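Side-chain contacts in putative 3-hydroxybutyryl-CoA dehydratase (Rhodopseudomonas palustris, PDB 3HIN), which probably acts as a lyase of the enoyl-CoA hydratase (crotonase) family, adding or removing water in acyl-CoA thioesters: residues L27-N32 against D50-I55; D69-G74 against E123-A128; I130-A135 against Y198-E203. All blocks are in the same frame, centred on the assembly; numbering follows the deposited sequence.

Contacts 1 and 3 pack helices on the main sheet of a crotonase-type fold, and contact 2 packs a loop on helix 120-127. Centres of contacts 1 and 2 lie about 14 Å apart, and they meet where Leu31 CD2 touches Leu124 CD2 at 3.9 Å. Contact 3 lies about 17 Å from contact 1 and uses the other face of the sheet: Thr28, which alternates with Leu27 and Ile29, places CG2 4.1 Å from Leu202 CD1. Contacts 2 and 3 are about 13 Å apart; helix 120-127 runs on into strand 130-134, and Arg131 NH2 makes a probable hydrogen bond of 3.0 Å to Ala125 O. In relatives, 69-74 and helix 120-127 border the acyl-CoA pocket.

Contact 1: residues L27-N32 against D50-I55; sequences LTIGLN and DCLTDI
Ile29 reaches from strand 26-31 to the end of helix 42-51, where Cys51 and the next residue, Leu52, receive it. Its CB points toward the helix end, and from there the two branches part. CG1 lies beside the backbone N and anti to the carbonyl carbon (chi1 -64°), while CG2 takes the place anti to N and stays nearer the strand. CG1 lies 4.4 Å from Leu27 CD2 on the same face of the strand. The chain then continues fully extended (chi2 176°), which carries CD1 out from the strand. At this tip CD1 meets two partners: Cys51 CB at 3.9 Å and Leu52 CD2 at 3.8 Å. The Cys51 contact is thus made through the methylene carbon, and SG lies farther from the tip. Leu52 starts out across the contact, and only its end bends nearer to Ile29; the same leucine packs against Ile102 of helix 85-103.

Leu27, two residues earlier and on the same face of the strand, adds a second point of touch. Its CD2 lies 4.0 Å from Cys51 O, a van der Waals contact between a methyl and a peptide oxygen at the end of the helix. Leu52 is the first residue to leave helical geometry, and the turn closes with Thr53 N donating to Asp50 O over 3.0 Å. Branched aliphatic residues suit this buried place, since they fill the space between sheet and helix and bring no polar group. Val20 of the adjoining strand extends the same apolar layer by touching Leu27 and Cys51. The contact belongs to a beta-alpha-beta unit, in which helix 42-51 packs against strand 26-31 on its way to the parallel strand 61-66.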
loop_
_atom_site.group_PDB
_atom_site.type_symbol
_atom_site.label_atom_id
_atom_site.label_comp_id
_atom_site.label_asym_id
_atom_site.label_seq_id
_atom_site.Cartn_x
_atom_site.Cartn_y
_atom_site.Cartn_z
ATOM N N LEU A 27 -15.136 -12.647 -28.644
ATOM C CA LEU A 27 -14.585 -13.882 -28.092
ATOM C C LEU A 27 -15.407 -14.253 -26.871
ATOM O O LEU A 27 -15.447 -13.505 -25.887
ATOM C CB LEU A 27 -13.143 -13.676 -27.708
ATOM C CG LEU A 27 -12.356 -14.893 -27.186
ATOM C CD1 LEU A 27 -12.061 -15.873 -28.326
ATOM C CD2 LEU A 27 -11.110 -14.460 -26.454
ATOM N N THR A 28 -16.116 -15.371 -26.940
ATOM C CA THR A 28 -16.875 -15.755 -25.791
ATOM C C THR A 28 -16.199 -16.854 -25.023
ATOM O O THR A 28 -15.724 -17.827 -25.636
ATOM C CB THR A 28 -18.327 -16.141 -26.146
ATOM O OG1 THR A 28 -18.354 -17.392 -26.837
ATOM C CG2 THR A 28 -18.965 -14.981 -26.970
ATOM N N ILE A 29 -16.214 -16.727 -23.695
ATOM C CA ILE A 29 -15.462 -17.608 -22.825
ATOM C C ILE A 29 -16.341 -18.190 -21.723
ATOM O O ILE A 29 -16.625 -17.528 -20.719
ATOM C CB ILE A 29 -14.316 -16.858 -22.144
ATOM C CG1 ILE A 29 -13.294 -16.361 -23.158
ATOM C CG2 ILE A 29 -13.611 -17.816 -21.175
ATOM C CD1 ILE A 29 -12.131 -15.485 -22.509
ATOM N N GLY A 30 -16.739 -19.443 -21.865
ATOM C CA GLY A 30 -17.693 -19.979 -20.907
ATOM C C GLY A 30 -17.045 -20.835 -19.873
ATOM O O GLY A 30 -16.353 -21.758 -20.216
ATOM N N LEU A 31 -17.228 -20.496 -18.601
ATOM C CA LEU A 31 -16.670 -21.282 -17.509
ATOM C C LEU A 31 -17.474 -22.587 -17.478
ATOM O O LEU A 31 -18.718 -22.576 -17.402
ATOM C CB LEU A 31 -16.855 -20.554 -16.177
ATOM C CG LEU A 31 -15.827 -19.480 -15.754
ATOM C CD1 LEU A 31 -15.092 -18.757 -16.869
ATOM C CD2 LEU A 31 -16.439 -18.531 -14.760
ATOM N N ASN A 32 -16.738 -23.694 -17.514
ATOM C CA ASN A 32 -17.314 -24.956 -17.836
ATOM C C ASN A 32 -16.902 -26.043 -16.830
ATOM O O ASN A 32 -16.311 -27.026 -17.218
ATOM C CB ASN A 32 -16.909 -25.343 -19.259
ATOM C CG ASN A 32 -17.642 -26.592 -19.756
ATOM O OD1 ASN A 32 -18.799 -26.832 -19.402
ATOM N ND2 ASN A 32 -16.952 -27.406 -20.566
ATOM N N ASP A 50 -4.453 -17.976 -20.835
ATOM C CA ASP A 50 -4.164 -18.317 -22.221
ATOM C C ASP A 50 -5.137 -17.683 -23.188
ATOM O O ASP A 50 -4.701 -17.093 -24.159
ATOM C CB ASP A 50 -4.178 -19.834 -22.449
ATOM C CG ASP A 50 -2.872 -20.507 -22.055
ATOM O OD1 ASP A 50 -1.951 -19.769 -21.582
ATOM O OD2 ASP A 50 -2.775 -21.773 -22.197
ATOM N N CYS A 51 -6.442 -17.813 -22.938
ATOM C CA CYS A 51 -7.429 -17.235 -23.867
ATOM C C CYS A 51 -7.249 -15.727 -23.981
ATOM O O CYS A 51 -7.457 -15.182 -25.036
ATOM C CB CYS A 51 -8.829 -17.421 -23.356
ATOM S SG CYS A 51 -9.365 -19.040 -23.489
ATOM N N LEU A 52 -6.896 -15.070 -22.876
ATOM C CA LEU A 52 -6.613 -13.634 -22.914
ATOM C C LEU A 52 -5.145 -13.258 -23.263
ATOM O O LEU A 52 -4.763 -12.116 -23.128
ATOM C CB LEU A 52 -7.051 -13.005 -21.612
ATOM C CG LEU A 52 -8.392 -13.522 -21.099
ATOM C CD1 LEU A 52 -8.579 -13.209 -19.617
ATOM C CD2 LEU A 52 -9.502 -12.873 -21.902
ATOM N N THR A 53 -4.324 -14.198 -23.728
ATOM C CA THR A 53 -2.976 -13.806 -24.172
ATOM C C THR A 53 -2.977 -13.750 -25.702
ATOM O O THR A 53 -3.462 -14.671 -26.341
ATOM C CB THR A 53 -1.916 -14.777 -23.572
ATOM O OG1 THR A 53 -2.044 -14.701 -22.145
ATOM C CG2 THR A 53 -0.468 -14.346 -23.936
ATOM N N ASP A 54 -2.470 -12.652 -26.282
ATOM C CA ASP A 54 -2.320 -12.548 -27.742
ATOM C C ASP A 54 -3.664 -12.777 -28.411
ATOM O O ASP A 54 -3.794 -13.609 -29.317
ATOM C CB ASP A 54 -1.302 -13.575 -28.297
ATOM C CG ASP A 54 0.115 -13.318 -27.805
ATOM O OD1 ASP A 54 0.460 -12.153 -27.485
ATOM O OD2 ASP A 54 0.898 -14.286 -27.727
ATOM N N ILE A 55 -4.664 -12.050 -27.923
ATOM C CA ILE A 55 -6.036 -12.167 -28.399
ATOM C C ILE A 55 -6.010 -11.683 -29.844
ATOM O O ILE A 55 -5.619 -10.536 -30.094
ATOM C CB ILE A 55 -6.965 -11.175 -27.600
ATOM C CG1 ILE A 55 -7.023 -11.544 -26.118
ATOM C CG2 ILE A 55 -8.342 -11.032 -28.269
ATOM C CD1 ILE A 55 -7.911 -10.610 -25.273
#

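Contact 2: residues D69-G74 against E123-A128; sequences DHFSAG and ELACAA
Phe71 sets its ring against Leu124 and Ala125 of helix 120-127, in the part of the crotonase fold where the loop after strand 61-66 comes close to this helix. In enzymes of the family, N-H groups from the loop and from the start of this helix commonly form the oxyanion hole for the thioester carbonyl, and the loop here probably plays the same part. The touching is done by one corner of the ring: Phe71 CE2 lies 4.2 Å from Leu124 CG and 4.3 Å from Ala125 CB, with both carbons approaching obliquely. The isobutyl group of Leu124 also brings CD2 to 4.3 Å from Phe71 CE2. A ring reaches far enough to bridge the separation, its CG being anti to the backbone N (chi1 -173°), whereas the small methyl of Ala125 lets that ring come close to the helix.

A second layer steadies these groups. Leu113 of strand 109-113 touches both Phe71 and Ala125, and Phe99 and Ile102 of helix 85-103 pack on Leu124, enclosing the contact in apolar side chains. The loop itself is held by polar bonds: the backbone of Phe71 pairs with Lys114, that of Ser72 with Ala116 and Ile118, while Asn38 ND2 donates to Phe71 O. One residue before Leu124 and turned off the contact, Glu123 OE2 accepts from the backbone N of both Gly152 and Gly154, two bonds that fix this buried carboxylate oxygen.

Just beyond Phe71 the loop turns sharply. A serine fits there because its short hydroxyl can serve two backbone groups of the loop region, bonding to Asn38 O and closing an ST turn in which Gly74 N donates to Ser72 OG over 3.0 Å with an N-H...O angle of 156°.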
loop_
_atom_site.group_PDB
_atom_site.type_symbol
_atom_site.label_atom_id
_atom_site.label_comp_id
_atom_site.label_asym_id
_atom_site.label_seq_id
_atom_site.Cartn_x
_atom_site.Cartn_y
_atom_site.Cartn_z
ATOM N N ASP A 69 -26.218 -23.335 -14.322
ATOM C CA ASP A 69 -26.982 -22.334 -13.604
ATOM C C ASP A 69 -26.122 -21.248 -12.951
ATOM O O ASP A 69 -26.660 -20.221 -12.571
ATOM C CB ASP A 69 -27.831 -23.009 -12.531
ATOM C CG ASP A 69 -28.835 -24.037 -13.117
ATOM O OD1 ASP A 69 -29.196 -23.961 -14.335
ATOM O OD2 ASP A 69 -29.275 -24.917 -12.306
ATOM N N HIS A 70 -24.806 -21.438 -12.847
ATOM C CA HIS A 70 -23.997 -20.496 -12.051
ATOM C C HIS A 70 -22.868 -19.827 -12.832
ATOM O O HIS A 70 -22.321 -20.395 -13.811
ATOM C CB HIS A 70 -23.445 -21.157 -10.755
ATOM C CG HIS A 70 -24.492 -21.879 -9.983
ATOM N ND1 HIS A 70 -25.301 -21.237 -9.064
ATOM C CD2 HIS A 70 -24.954 -23.151 -10.085
ATOM C CE1 HIS A 70 -26.185 -22.106 -8.593
ATOM N NE2 HIS A 70 -25.999 -23.270 -9.205
ATOM N N PHE A 71 -22.516 -18.618 -12.387
ATOM C CA PHE A 71 -21.316 -17.998 -12.882
ATOM C C PHE A 71 -20.070 -18.728 -12.323
ATOM O O PHE A 71 -19.381 -19.457 -13.059
ATOM C CB PHE A 71 -21.301 -16.529 -12.553
ATOM C CG PHE A 71 -20.166 -15.846 -13.178
ATOM C CD1 PHE A 71 -20.099 -15.723 -14.589
ATOM C CD2 PHE A 71 -19.135 -15.382 -12.420
ATOM C CE1 PHE A 71 -18.978 -15.073 -15.194
ATOM C CE2 PHE A 71 -18.005 -14.692 -13.021
ATOM C CZ PHE A 71 -17.912 -14.570 -14.367
ATOM N N SER A 72 -19.811 -18.571 -11.032
ATOM C CA SER A 72 -18.750 -19.312 -10.364
ATOM C C SER A 72 -18.939 -19.179 -8.879
ATOM O O SER A 72 -19.216 -18.098 -8.355
ATOM C CB SER A 72 -17.361 -18.824 -10.773
ATOM O OG SER A 72 -16.362 -19.378 -9.936
ATOM N N ALA A 73 -18.813 -20.309 -8.202
ATOM C CA ALA A 73 -18.881 -20.377 -6.764
ATOM C C ALA A 73 -17.510 -20.125 -6.170
ATOM O O ALA A 73 -17.301 -20.362 -5.003
ATOM C CB ALA A 73 -19.395 -21.781 -6.352
ATOM N N GLY A 74 -16.563 -19.684 -6.992
ATOM C CA GLY A 74 -15.234 -19.411 -6.503
ATOM C C GLY A 74 -14.381 -20.648 -6.334
ATOM O O GLY A 74 -14.520 -21.587 -7.105
ATOM N N GLU A 123 -14.451 -12.051 -7.508
ATOM C CA GLU A 123 -13.182 -11.382 -7.811
ATOM C C GLU A 123 -12.940 -11.393 -9.325
ATOM O O GLU A 123 -12.586 -10.359 -9.919
ATOM C CB GLU A 123 -12.036 -12.046 -7.048
ATOM C CG GLU A 123 -12.183 -11.810 -5.533
ATOM C CD GLU A 123 -11.050 -12.447 -4.700
ATOM O OE1 GLU A 123 -11.071 -13.674 -4.583
ATOM O OE2 GLU A 123 -10.144 -11.746 -4.172
ATOM N N LEU A 124 -13.251 -12.522 -9.950
ATOM C CA LEU A 124 -13.236 -12.657 -11.404
ATOM C C LEU A 124 -14.177 -11.617 -12.045
ATOM O O LEU A 124 -13.795 -10.885 -12.948
ATOM C CB LEU A 124 -13.762 -14.040 -11.744
ATOM C CG LEU A 124 -13.828 -14.356 -13.217
ATOM C CD1 LEU A 124 -12.502 -13.890 -13.718
ATOM C CD2 LEU A 124 -13.890 -15.905 -13.377
ATOM N N ALA A 125 -15.419 -11.594 -11.569
ATOM C CA ALA A 125 -16.373 -10.646 -12.035
ATOM C C ALA A 125 -15.886 -9.242 -11.851
ATOM O O ALA A 125 -16.143 -8.387 -12.707
ATOM C CB ALA A 125 -17.717 -10.799 -11.311
ATOM N N CYS A 126 -15.207 -8.979 -10.745
ATOM C CA CYS A 126 -14.696 -7.609 -10.488
ATOM C C CYS A 126 -13.656 -7.134 -11.486
ATOM O O CYS A 126 -13.514 -5.910 -11.704
ATOM C CB CYS A 126 -14.158 -7.453 -9.061
ATOM S SG CYS A 126 -15.615 -7.391 -7.961
ATOM N N ALA A 127 -12.879 -8.082 -12.029
ATOM C CA ALA A 127 -11.818 -7.739 -12.938
ATOM C C ALA A 127 -12.390 -7.272 -14.253
ATOM O O ALA A 127 -11.734 -6.485 -14.949
ATOM C CB ALA A 127 -10.831 -8.915 -13.123
ATOM N N ALA A 128 -13.615 -7.746 -14.581
ATOM C CA ALA A 128 -14.284 -7.389 -15.834
ATOM C C ALA A 128 -14.597 -5.902 -15.810
ATOM O O ALA A 128 -14.674 -5.304 -14.734
ATOM C CB ALA A 128 -15.534 -8.146 -15.975
#

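Contact 3: residues I130-A135 against Y198-E203; sequences IRVAEA and YDKALE
Val132 presses both methyls of its fork onto helix 197-208, beside Lys200 and Ala201. The short segments run roughly antiparallel, at 153°, with their axes 8.3 Å apart. CG1, placed anti to the backbone N (chi1 -171°), meets the aliphatic stem of Lys200 at about a right angle, 3.6 Å from CG and 3.8 Å from CB. CG2 lies 4.1 Å from Lys200 CG and 4.2 Å from Ala201 CA. A beta-branched valine suits the strand and an alanine suits the helix face, since its small side chain lets the two come close. Ile110, Tyr190 and Leu204 also pack on Val132.

The outer side is looser. CB and CG of Lys200 pack on Val132, and the bend at chi2 (68°) turns the end of the chain away toward Glu203, which is exposed. There NZ forms a salt bridge of 3.0 Å to Glu203 OE2, arriving from well above the carboxylate plane. At the far end, Glu134 approaches the helix start with its carboxylate, OE2 4.3 Å from Tyr198 N, too long for a bond, and accepts from Ala197 N.

The chemistry is thus divided: methyl and methylene groups join strand to helix, the lysine carries its charge outward to the exposed Glu203, and a carboxylate beside the helix N-terminus probably gains from the positive end of the helix dipole.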
loop_
_atom_site.group_PDB
_atom_site.type_symbol
_atom_site.label_atom_id
_atom_site.label_comp_id
_atom_site.label_asym_id
_atom_site.label_seq_id
_atom_site.Cartn_x
_atom_site.Cartn_y
_atom_site.Cartn_z
ATOM N N ILE A 130 -17.403 -4.456 -17.442
ATOM C CA ILE A 130 -18.881 -4.340 -17.319
ATOM C C ILE A 130 -19.425 -5.689 -16.843
ATOM O O ILE A 130 -18.976 -6.739 -17.274
ATOM C CB ILE A 130 -19.468 -4.017 -18.663
ATOM C CG1 ILE A 130 -18.944 -2.657 -19.166
ATOM C CG2 ILE A 130 -21.055 -4.099 -18.723
ATOM C CD1 ILE A 130 -19.307 -2.424 -20.633
ATOM N N ARG A 131 -20.424 -5.660 -15.985
ATOM C CA ARG A 131 -21.057 -6.884 -15.521
ATOM C C ARG A 131 -22.519 -6.679 -15.868
ATOM O O ARG A 131 -23.051 -5.539 -15.720
ATOM C CB ARG A 131 -20.839 -7.048 -13.983
ATOM C CG ARG A 131 -19.444 -7.508 -13.523
ATOM C CD ARG A 131 -19.087 -7.036 -12.078
ATOM N NE ARG A 131 -19.013 -5.568 -12.088
ATOM C CZ ARG A 131 -18.014 -4.875 -12.654
ATOM N NH1 ARG A 131 -18.074 -3.514 -12.715
ATOM N NH2 ARG A 131 -16.940 -5.499 -13.158
ATOM N N VAL A 132 -23.170 -7.760 -16.336
ATOM C CA VAL A 132 -24.597 -7.807 -16.556
ATOM C C VAL A 132 -25.086 -8.951 -15.675
ATOM O O VAL A 132 -24.536 -10.084 -15.747
ATOM C CB VAL A 132 -24.973 -8.113 -18.019
ATOM C CG1 VAL A 132 -26.450 -7.934 -18.178
ATOM C CG2 VAL A 132 -24.261 -7.204 -18.967
ATOM N N ALA A 133 -26.060 -8.641 -14.825
ATOM C CA ALA A 133 -26.591 -9.600 -13.881
ATOM C C ALA A 133 -28.041 -9.958 -14.228
ATOM O O ALA A 133 -28.895 -9.058 -14.333
ATOM C CB ALA A 133 -26.470 -9.095 -12.444
ATOM N N GLU A 134 -28.273 -11.271 -14.468
ATOM C CA GLU A 134 -29.614 -11.911 -14.441
ATOM C C GLU A 134 -30.251 -11.915 -13.042
ATOM O O GLU A 134 -29.520 -11.841 -12.049
ATOM C CB GLU A 134 -29.459 -13.405 -14.801
ATOM C CG GLU A 134 -29.789 -13.702 -16.151
ATOM C CD GLU A 134 -29.460 -15.121 -16.565
ATOM O OE1 GLU A 134 -29.903 -16.130 -15.956
ATOM O OE2 GLU A 134 -28.788 -15.168 -17.592
ATOM N N ALA A 135 -31.580 -12.097 -12.936
ATOM C CA ALA A 135 -32.199 -12.059 -11.616
ATOM C C ALA A 135 -31.599 -13.055 -10.605
ATOM O O ALA A 135 -31.602 -12.780 -9.408
ATOM C CB ALA A 135 -33.685 -12.284 -11.719
ATOM N N TYR A 198 -26.308 -13.560 -20.725
ATOM C CA TYR A 198 -25.460 -13.883 -21.885
ATOM C C TYR A 198 -25.883 -13.087 -23.116
ATOM O O TYR A 198 -25.056 -12.459 -23.798
ATOM C CB TYR A 198 -25.515 -15.390 -22.222
ATOM C CG TYR A 198 -24.786 -15.722 -23.496
ATOM C CD1 TYR A 198 -23.379 -15.917 -23.512
ATOM C CD2 TYR A 198 -25.488 -15.818 -24.697
ATOM C CE1 TYR A 198 -22.705 -16.201 -24.718
ATOM C CE2 TYR A 198 -24.856 -16.123 -25.879
ATOM C CZ TYR A 198 -23.472 -16.303 -25.909
ATOM O OH TYR A 198 -22.875 -16.582 -27.136
ATOM N N ASP A 199 -27.173 -13.137 -23.390
ATOM C CA ASP A 199 -27.763 -12.438 -24.530
ATOM C C ASP A 199 -27.449 -10.954 -24.394
ATOM O O ASP A 199 -26.932 -10.347 -25.322
ATOM C CB ASP A 199 -29.266 -12.706 -24.555
ATOM C CG ASP A 199 -29.615 -14.074 -25.202
ATOM O OD1 ASP A 199 -28.752 -14.704 -25.878
ATOM O OD2 ASP A 199 -30.789 -14.506 -25.082
ATOM N N LYS A 200 -27.724 -10.378 -23.228
ATOM C CA LYS A 200 -27.429 -8.951 -23.031
ATOM C C LYS A 200 -25.912 -8.687 -23.216
ATOM O O LYS A 200 -25.491 -7.749 -23.916
ATOM C CB LYS A 200 -27.917 -8.436 -21.665
ATOM C CG LYS A 200 -27.575 -6.949 -21.450
ATOM C CD LYS A 200 -28.408 -6.062 -22.445
ATOM C CE LYS A 200 -28.442 -4.592 -22.033
ATOM N NZ LYS A 200 -29.186 -3.735 -23.004
ATOM N N ALA A 201 -25.091 -9.538 -22.621
ATOM C CA ALA A 201 -23.657 -9.300 -22.601
ATOM C C ALA A 201 -23.188 -9.336 -24.012
ATOM O O ALA A 201 -22.289 -8.560 -24.381
ATOM C CB ALA A 201 -22.921 -10.360 -21.763
ATOM N N LEU A 202 -23.782 -10.223 -24.812
ATOM C CA LEU A 202 -23.372 -10.311 -26.191
ATOM C C LEU A 202 -23.845 -9.104 -27.008
ATOM O O LEU A 202 -23.128 -8.616 -27.880
ATOM C CB LEU A 202 -23.822 -11.622 -26.803
ATOM C CG LEU A 202 -23.203 -11.981 -28.171
ATOM C CD1 LEU A 202 -21.691 -12.154 -28.162
ATOM C CD2 LEU A 202 -23.850 -13.259 -28.842
ATOM N N GLU A 203 -25.024 -8.573 -26.760
ATOM C CA GLU A 203 -25.311 -7.329 -27.461
ATOM C C GLU A 203 -24.405 -6.154 -27.025
ATOM O O GLU A 203 -24.042 -5.323 -27.849
ATOM C CB GLU A 203 -26.796 -6.971 -27.422
ATOM C CG GLU A 203 -27.196 -6.421 -26.096
ATOM C CD GLU A 203 -28.220 -5.283 -26.181
ATOM O OE1 GLU A 203 -29.333 -5.559 -26.709
ATOM O OE2 GLU A 203 -27.907 -4.168 -25.648
#